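Local structure of hydrolase (Thermococcus thioreducens, 6IAH) at residues Y18-F29 with S100-Y109. The protein is a magnesium-binding phosphatase of the haloacid dehalogenase superfamily with diverse substrate specificity, probably including phosphoglycolate. Sequence-based numbering, arbitrary orientation.
Sequences YDEATKLTAEYF and SIERVFNTFY
The carbonyl O of Ala21 is gripped twice by Thr25, whose backbone N and hydroxyl reach it from opposite faces of the carbonyl plane; the OG1 bond to Ala21 O is 2.6 Å long. Thr25 is also the knob of this helix pair, seated in a hole formed by Ile101, Val104, Phe105 and Phe108. Its hydroxyl, beside the backbone N (chi1 -59°), serves its own helix while resting 3.3 Å from Phe105 CA, and its CG2 lies 3.9 Å from Ile101 CG2. Ala21 CB sits over one face of the Phe105 ring, offset toward the rim, and Thr22 OG1, itself bonded to Tyr18 O, meets that ring's edge in plane. Leu24 CB stands above the centre of the Phe108 ring, 3.8 Å from the centroid, a CH-pi contact almost along the ring normal. An alanine in place of Phe108 would probably leave Leu24 without its aromatic platform and open a gap beside Thr25 and Tyr28. Toward the other end, Ile101 CG1 lies over a face of the Phe29 ring while Val104 CG2 wedges against Tyr28 CE1 and Phe29 CZ, 3.7 Å from each atom. The rings of Tyr18 and Tyr109 lie nearly parallel (18°) but slid apart, and one water donates to both hydroxyls, 2.7 Å from Tyr18 OH and from Tyr109 OH. Tyr18 OH also hydrogen-bonds the magnesium ligand Asp8, which ties this end of the pair to the metal site, and Tyr109 OH hydrogen-bonds Glu128. Helices 17-32 and 100-110 belong to the helical cap inserted between strands 12-13 and 129-130, beyond the first strand of the Rossmann-like HAD core; helix 56-68 packs against Thr22 and Phe29, and helix 41-50 against Thr22.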
ATOM      1  N   TYR A  18       1.125   3.717  -7.273  1.00 27.55           N
ATOM      2  CA  TYR A  18       2.190   4.181  -6.386  1.00 26.88           C
ATOM      3  C   TYR A  18       3.556   4.125  -7.047  1.00 26.71           C
ATOM      4  O   TYR A  18       4.388   5.004  -6.820  1.00 28.00           O
ATOM      5  CB  TYR A  18       2.262   3.342  -5.135  1.00 26.84           C
ATOM      6  CG  TYR A  18       0.960   3.194  -4.333  1.00 28.70           C
ATOM      7  CD1 TYR A  18       0.388   4.249  -3.662  1.00 32.61           C
ATOM      8  CD2 TYR A  18       0.438   1.924  -4.123  1.00 33.57           C
ATOM      9  CE1 TYR A  18      -0.756   4.062  -2.865  1.00 34.74           C
ATOM     10  CE2 TYR A  18      -0.686   1.727  -3.346  1.00 34.26           C
ATOM     11  CZ  TYR A  18      -1.275   2.768  -2.707  1.00 33.68           C
ATOM     12  OH  TYR A  18      -2.364   2.449  -1.892  1.00 32.01           O
ATOM     13  N   ASP A  19       3.810   3.066  -7.799  1.00 24.87           N
ATOM     14  CA  ASP A  19       5.075   2.951  -8.493  1.00 27.01           C
ATOM     15  C   ASP A  19       5.283   4.083  -9.488  1.00 26.07           C
ATOM     16  O   ASP A  19       6.369   4.604  -9.570  1.00 24.55           O
ATOM     17  CB  ASP A  19       5.172   1.620  -9.234  1.00 30.11           C
ATOM     18  CG  ASP A  19       5.363   0.409  -8.313  1.00 32.38           C
ATOM     19  OD1 ASP A  19       5.460   0.543  -7.077  1.00 27.75           O
ATOM     20  OD2 ASP A  19       5.464  -0.690  -8.869  1.00 32.36           O
ATOM     21  N   GLU A  20       4.261   4.452 -10.255  0.50 24.91           N
ATOM     22  CA  GLU A  20       4.384   5.556 -11.211  0.50 26.33           C
ATOM     23  C   GLU A  20       4.450   6.906 -10.476  0.50 26.44           C
ATOM     24  O   GLU A  20       5.112   7.812 -10.933  0.50 22.72           O
ATOM     25  CB  GLU A  20       3.244   5.531 -12.235  0.50 30.02           C
ATOM     26  CG  GLU A  20       3.309   6.591 -13.336  0.50 31.86           C
ATOM     27  CD  GLU A  20       4.259   6.247 -14.472  0.50 32.43           C
ATOM     28  OE1 GLU A  20       4.843   5.145 -14.470  0.50 29.79           O
ATOM     29  OE2 GLU A  20       4.434   7.097 -15.360  0.50 31.73           O
ATOM     30  N   ALA A  21       3.799   7.048  -9.325  1.00 24.15           N
ATOM     31  CA  ALA A  21       3.963   8.265  -8.572  1.00 23.55           C
ATOM     32  C   ALA A  21       5.399   8.443  -8.047  1.00 21.72           C
ATOM     33  O   ALA A  21       5.927   9.572  -8.050  1.00 24.65           O
ATOM     34  CB  ALA A  21       2.942   8.289  -7.415  1.00 23.24           C
ATOM     35  N   THR A  22       6.035   7.335  -7.650  1.00 21.40           N
ATOM     36  CA  THR A  22       7.403   7.336  -7.197  1.00 22.01           C
ATOM     37  C   THR A  22       8.320   7.738  -8.376  1.00 21.97           C
ATOM     38  O   THR A  22       9.163   8.644  -8.285  1.00 22.80           O
ATOM     39  CB  THR A  22       7.759   5.981  -6.584  1.00 25.31           C
ATOM     40  OG1 THR A  22       6.891   5.726  -5.432  1.00 25.44           O
ATOM     41  CG2 THR A  22       9.226   5.909  -6.141  1.00 26.81           C
ATOM     42  N   LYS A  23       8.093   7.091  -9.505  1.00 23.53           N
ATOM     43  CA  LYS A  23       8.848   7.417 -10.711  1.00 22.72           C
ATOM     44  C   LYS A  23       8.714   8.883 -11.130  1.00 22.80           C
ATOM     45  O   LYS A  23       9.697   9.562 -11.258  1.00 25.31           O
ATOM     46  CB  LYS A  23       8.375   6.516 -11.835  1.00 25.51           C
ATOM     47  CG  LYS A  23       9.013   6.804 -13.186  1.00 28.26           C
ATOM     48  CD  LYS A  23       8.125   6.231 -14.295  1.00 32.73           C
ATOM     49  CE  LYS A  23       8.925   5.875 -15.516  1.00 35.00           C
ATOM     50  NZ  LYS A  23       9.323   7.003 -16.345  1.00 38.74           N
ATOM     51  N   LEU A  24       7.512   9.390 -11.277  1.00 23.59           N
ATOM     52  CA  LEU A  24       7.329  10.763 -11.660  1.00 25.39           C
ATOM     53  C   LEU A  24       7.873  11.781 -10.652  1.00 24.56           C
ATOM     54  O   LEU A  24       8.424  12.828 -11.017  1.00 21.72           O
ATOM     55  CB  LEU A  24       5.848  11.067 -11.943  1.00 26.38           C
ATOM     56  CG  LEU A  24       5.199  10.265 -13.060  1.00 28.31           C
ATOM     57  CD1 LEU A  24       3.751  10.724 -13.145  1.00 29.72           C
ATOM     58  CD2 LEU A  24       5.944  10.451 -14.395  1.00 29.31           C
ATOM     59  N   THR A  25       7.689  11.512  -9.378  1.00 23.19           N
ATOM     60  CA  THR A  25       8.292  12.389  -8.364  1.00 23.99           C
ATOM     61  C   THR A  25       9.828  12.460  -8.458  1.00 22.59           C
ATOM     62  O   THR A  25      10.394  13.536  -8.429  1.00 24.63           O
ATOM     63  CB  THR A  25       7.927  11.864  -6.974  1.00 22.69           C
ATOM     64  OG1 THR A  25       6.509  11.865  -6.906  1.00 23.43           O
ATOM     65  CG2 THR A  25       8.587  12.651  -5.916  1.00 24.49           C
ATOM     66  N   ALA A  26      10.481  11.321  -8.579  1.00 23.33           N
ATOM     67  CA  ALA A  26      11.915  11.282  -8.676  1.00 23.10           C
ATOM     68  C   ALA A  26      12.305  12.011  -9.944  1.00 23.62           C
ATOM     69  O   ALA A  26      13.250  12.804  -9.924  1.00 21.26           O
ATOM     70  CB  ALA A  26      12.457   9.871  -8.673  1.00 23.67           C
ATOM     71  N   GLU A  27      11.565  11.764 -11.016  1.00 24.93           N
ATOM     72  CA  GLU A  27      11.950  12.345 -12.340  1.00 24.45           C
ATOM     73  C   GLU A  27      11.709  13.830 -12.368  1.00 25.64           C
ATOM     74  O   GLU A  27      12.480  14.533 -12.991  1.00 24.62           O
ATOM     75  CB  GLU A  27      11.258  11.639 -13.462  1.00 23.48           C
ATOM     76  CG  GLU A  27      11.806  10.276 -13.751  1.00 26.36           C
ATOM     77  CD  GLU A  27      11.010   9.522 -14.837  1.00 26.34           C
ATOM     78  OE1 GLU A  27       9.959  10.011 -15.294  1.00 28.47           O
ATOM     79  OE2 GLU A  27      11.454   8.407 -15.182  1.00 27.94           O
ATOM     80  N   TYR A  28      10.745  14.332 -11.569  1.00 24.46           N
ATOM     81  CA  TYR A  28      10.535  15.765 -11.384  1.00 26.20           C
ATOM     82  C   TYR A  28      11.808  16.401 -10.770  1.00 28.70           C
ATOM     83  O   TYR A  28      12.275  17.426 -11.269  1.00 25.10           O
ATOM     84  CB  TYR A  28       9.330  16.013 -10.463  1.00 29.54           C
ATOM     85  CG  TYR A  28       9.069  17.454 -10.111  1.00 28.28           C
ATOM     86  CD1 TYR A  28       9.681  18.030  -9.004  1.00 33.78           C
ATOM     87  CD2 TYR A  28       8.234  18.257 -10.907  1.00 33.51           C
ATOM     88  CE1 TYR A  28       9.477  19.374  -8.656  1.00 30.50           C
ATOM     89  CE2 TYR A  28       8.019  19.609 -10.568  1.00 38.55           C
ATOM     90  CZ  TYR A  28       8.637  20.141  -9.412  1.00 37.37           C
ATOM     91  OH  TYR A  28       8.486  21.450  -9.028  1.00 38.93           O
ATOM     92  N   PHE A  29      12.341  15.829  -9.676  1.00 24.54           N
ATOM     93  CA  PHE A  29      13.561  16.429  -9.064  1.00 21.66           C
ATOM     94  C   PHE A  29      14.774  16.237  -9.951  1.00 22.80           C
ATOM     95  O   PHE A  29      15.620  17.123 -10.067  1.00 22.18           O
ATOM     96  CB  PHE A  29      13.808  15.860  -7.692  1.00 23.91           C
ATOM     97  CG  PHE A  29      12.847  16.401  -6.719  1.00 23.50           C
ATOM     98  CD1 PHE A  29      13.067  17.640  -6.178  1.00 23.98           C
ATOM     99  CD2 PHE A  29      11.618  15.772  -6.523  1.00 23.94           C
ATOM    100  CE1 PHE A  29      12.128  18.227  -5.353  1.00 23.46           C
ATOM    101  CE2 PHE A  29      10.675  16.370  -5.689  1.00 23.41           C
ATOM    102  CZ  PHE A  29      10.927  17.587  -5.132  1.00 24.03           C
ATOM    103  N   SER A 100       9.537  18.996   0.460  0.50 25.88           N
ATOM    104  CA  SER A 100       9.632  19.212  -0.994  0.50 24.74           C
ATOM    105  C   SER A 100       9.142  17.976  -1.772  0.50 24.76           C
ATOM    106  O   SER A 100       8.373  18.099  -2.728  0.50 25.36           O
ATOM    107  CB  SER A 100      11.054  19.555  -1.441  0.50 23.28           C
ATOM    108  OG  SER A 100      11.529  20.786  -0.927  0.50 21.60           O
ATOM    109  N   ILE A 101       9.588  16.801  -1.358  1.00 24.21           N
ATOM    110  CA  ILE A 101       9.261  15.575  -2.043  1.00 25.11           C
ATOM    111  C   ILE A 101       7.823  15.165  -1.808  1.00 26.94           C
ATOM    112  O   ILE A 101       7.133  14.722  -2.720  1.00 25.05           O
ATOM    113  CB  ILE A 101      10.217  14.447  -1.661  1.00 25.76           C
ATOM    114  CG1 ILE A 101      11.542  14.714  -2.343  1.00 24.93           C
ATOM    115  CG2 ILE A 101       9.669  13.088  -2.144  1.00 28.80           C
ATOM    116  CD1 ILE A 101      12.694  13.858  -1.914  1.00 24.34           C
ATOM    117  N   GLU A 102       7.383  15.308  -0.571  1.00 26.80           N
ATOM    118  CA  GLU A 102       6.054  14.944  -0.207  1.00 28.21           C
ATOM    119  C   GLU A 102       5.005  15.754  -0.932  1.00 28.01           C
ATOM    120  O   GLU A 102       4.000  15.192  -1.361  1.00 29.66           O
ATOM    121  CB  GLU A 102       5.910  15.117   1.300  1.00 35.48           C
ATOM    122  CG  GLU A 102       4.512  14.992   1.817  1.00 40.65           C
ATOM    123  CD  GLU A 102       4.539  14.927   3.324  1.00 47.27           C
ATOM    124  OE1 GLU A 102       5.332  14.139   3.832  1.00 46.41           O
ATOM    125  OE2 GLU A 102       3.815  15.694   3.959  1.00 54.27           O
ATOM    126  N   ARG A 103       5.238  17.044  -1.096  1.00 25.24           N
ATOM    127  CA  ARG A 103       4.336  17.902  -1.782  1.00 26.14           C
ATOM    128  C   ARG A 103       4.239  17.472  -3.247  1.00 26.49           C
ATOM    129  O   ARG A 103       3.123  17.401  -3.816  1.00 23.41           O
ATOM    130  CB  ARG A 103       4.767  19.377  -1.659  1.00 31.71           C
ATOM    131  CG  ARG A 103       3.653  20.301  -2.015  1.00 39.02           C
ATOM    132  CD  ARG A 103       4.057  21.729  -2.287  1.00 43.75           C
ATOM    133  NE  ARG A 103       2.864  22.519  -2.609  1.00 44.61           N
ATOM    134  CZ  ARG A 103       2.777  23.846  -2.560  1.00 50.48           C
ATOM    135  NH1 ARG A 103       3.836  24.584  -2.235  1.00 47.35           N
ATOM    136  NH2 ARG A 103       1.613  24.449  -2.832  1.00 53.22           N
ATOM    137  N   VAL A 104       5.375  17.159  -3.843  1.00 24.11           N
ATOM    138  CA  VAL A 104       5.372  16.746  -5.279  1.00 23.50           C
ATOM    139  C   VAL A 104       4.720  15.335  -5.427  1.00 25.10           C
ATOM    140  O   VAL A 104       3.870  15.122  -6.286  1.00 24.77           O
ATOM    141  CB  VAL A 104       6.782  16.730  -5.846  1.00 23.88           C
ATOM    142  CG1 VAL A 104       6.826  15.998  -7.202  1.00 21.43           C
ATOM    143  CG2 VAL A 104       7.341  18.147  -5.962  1.00 25.76           C
ATOM    144  N   PHE A 105       5.067  14.405  -4.541  1.00 22.70           N
ATOM    145  CA  PHE A 105       4.479  13.072  -4.608  1.00 25.50           C
ATOM    146  C   PHE A 105       2.947  13.162  -4.519  1.00 24.80           C
ATOM    147  O   PHE A 105       2.216  12.526  -5.287  1.00 23.17           O
ATOM    148  CB  PHE A 105       5.056  12.165  -3.516  1.00 25.71           C
ATOM    149  CG  PHE A 105       4.697  10.708  -3.661  1.00 25.82           C
ATOM    150  CD1 PHE A 105       3.407  10.261  -3.395  1.00 26.92           C
ATOM    151  CD2 PHE A 105       5.633   9.784  -4.075  1.00 28.78           C
ATOM    152  CE1 PHE A 105       3.086   8.917  -3.536  1.00 25.03           C
ATOM    153  CE2 PHE A 105       5.328   8.445  -4.177  1.00 28.07           C
ATOM    154  CZ  PHE A 105       4.051   8.009  -3.907  1.00 25.35           C
ATOM    155  N   ASN A 106       2.449  13.889  -3.519  1.00 24.29           N
ATOM    156  CA  ASN A 106       1.042  13.966  -3.321  1.00 25.04           C
ATOM    157  C   ASN A 106       0.315  14.673  -4.506  1.00 24.86           C
ATOM    158  O   ASN A 106      -0.822  14.308  -4.864  1.00 22.64           O
ATOM    159  CB  ASN A 106       0.703  14.664  -1.985  1.00 28.52           C
ATOM    160  CG  ASN A 106       0.889  13.765  -0.771  1.00 31.69           C
ATOM    161  OD1 ASN A 106       0.897  12.550  -0.852  1.00 33.12           O
ATOM    162  ND2 ASN A 106       1.028  14.386   0.382  1.00 34.96           N
ATOM    163  N   THR A 107       0.936  15.677  -5.087  1.00 23.95           N
ATOM    164  CA  THR A 107       0.439  16.302  -6.306  1.00 25.31           C
ATOM    165  C   THR A 107       0.215  15.236  -7.419  1.00 24.15           C
ATOM    166  O   THR A 107      -0.852  15.210  -8.028  1.00 22.92           O
ATOM    167  CB  THR A 107       1.392  17.438  -6.757  1.00 26.06           C
ATOM    168  OG1 THR A 107       1.450  18.434  -5.711  1.00 26.19           O
ATOM    169  CG2 THR A 107       0.905  18.090  -8.047  1.00 28.97           C
ATOM    170  N   PHE A 108       1.185  14.345  -7.610  1.00 26.54           N
ATOM    171  CA  PHE A 108       1.119  13.313  -8.663  1.00 26.37           C
ATOM    172  C   PHE A 108       0.094  12.201  -8.288  1.00 29.01           C
ATOM    173  O   PHE A 108      -0.674  11.762  -9.140  1.00 25.39           O
ATOM    174  CB  PHE A 108       2.481  12.668  -8.922  1.00 24.40           C
ATOM    175  CG  PHE A 108       3.401  13.486  -9.759  1.00 24.34           C
ATOM    176  CD1 PHE A 108       3.002  13.960 -11.011  1.00 24.72           C
ATOM    177  CD2 PHE A 108       4.710  13.759  -9.339  1.00 23.30           C
ATOM    178  CE1 PHE A 108       3.887  14.716 -11.790  1.00 24.74           C
ATOM    179  CE2 PHE A 108       5.575  14.513 -10.108  1.00 22.79           C
ATOM    180  CZ  PHE A 108       5.180  14.966 -11.338  1.00 23.94           C
ATOM    181  N   TYR A 109       0.057  11.793  -7.013  1.00 25.83           N
ATOM    182  CA  TYR A 109      -0.767  10.646  -6.620  1.00 25.25           C
ATOM    183  C   TYR A 109      -2.229  11.097  -6.420  1.00 24.52           C
ATOM    184  O   TYR A 109      -3.140  10.451  -6.951  1.00 22.55           O
ATOM    185  CB  TYR A 109      -0.216   9.917  -5.355  1.00 24.72           C
ATOM    186  CG  TYR A 109      -1.100   8.742  -4.974  1.00 24.81           C
ATOM    187  CD1 TYR A 109      -1.101   7.574  -5.726  1.00 26.46           C
ATOM    188  CD2 TYR A 109      -2.000   8.845  -3.899  1.00 25.91           C
ATOM    189  CE1 TYR A 109      -1.939   6.501  -5.425  1.00 26.40           C
ATOM    190  CE2 TYR A 109      -2.835   7.790  -3.577  1.00 27.11           C
ATOM    191  CZ  TYR A 109      -2.809   6.635  -4.316  1.00 28.04           C
ATOM    192  OH  TYR A 109      -3.687   5.644  -3.977  1.00 28.89           O
TER
HETATM  193  O   HOH W   1      -3.632   4.789  -1.423  1.00 40.17           O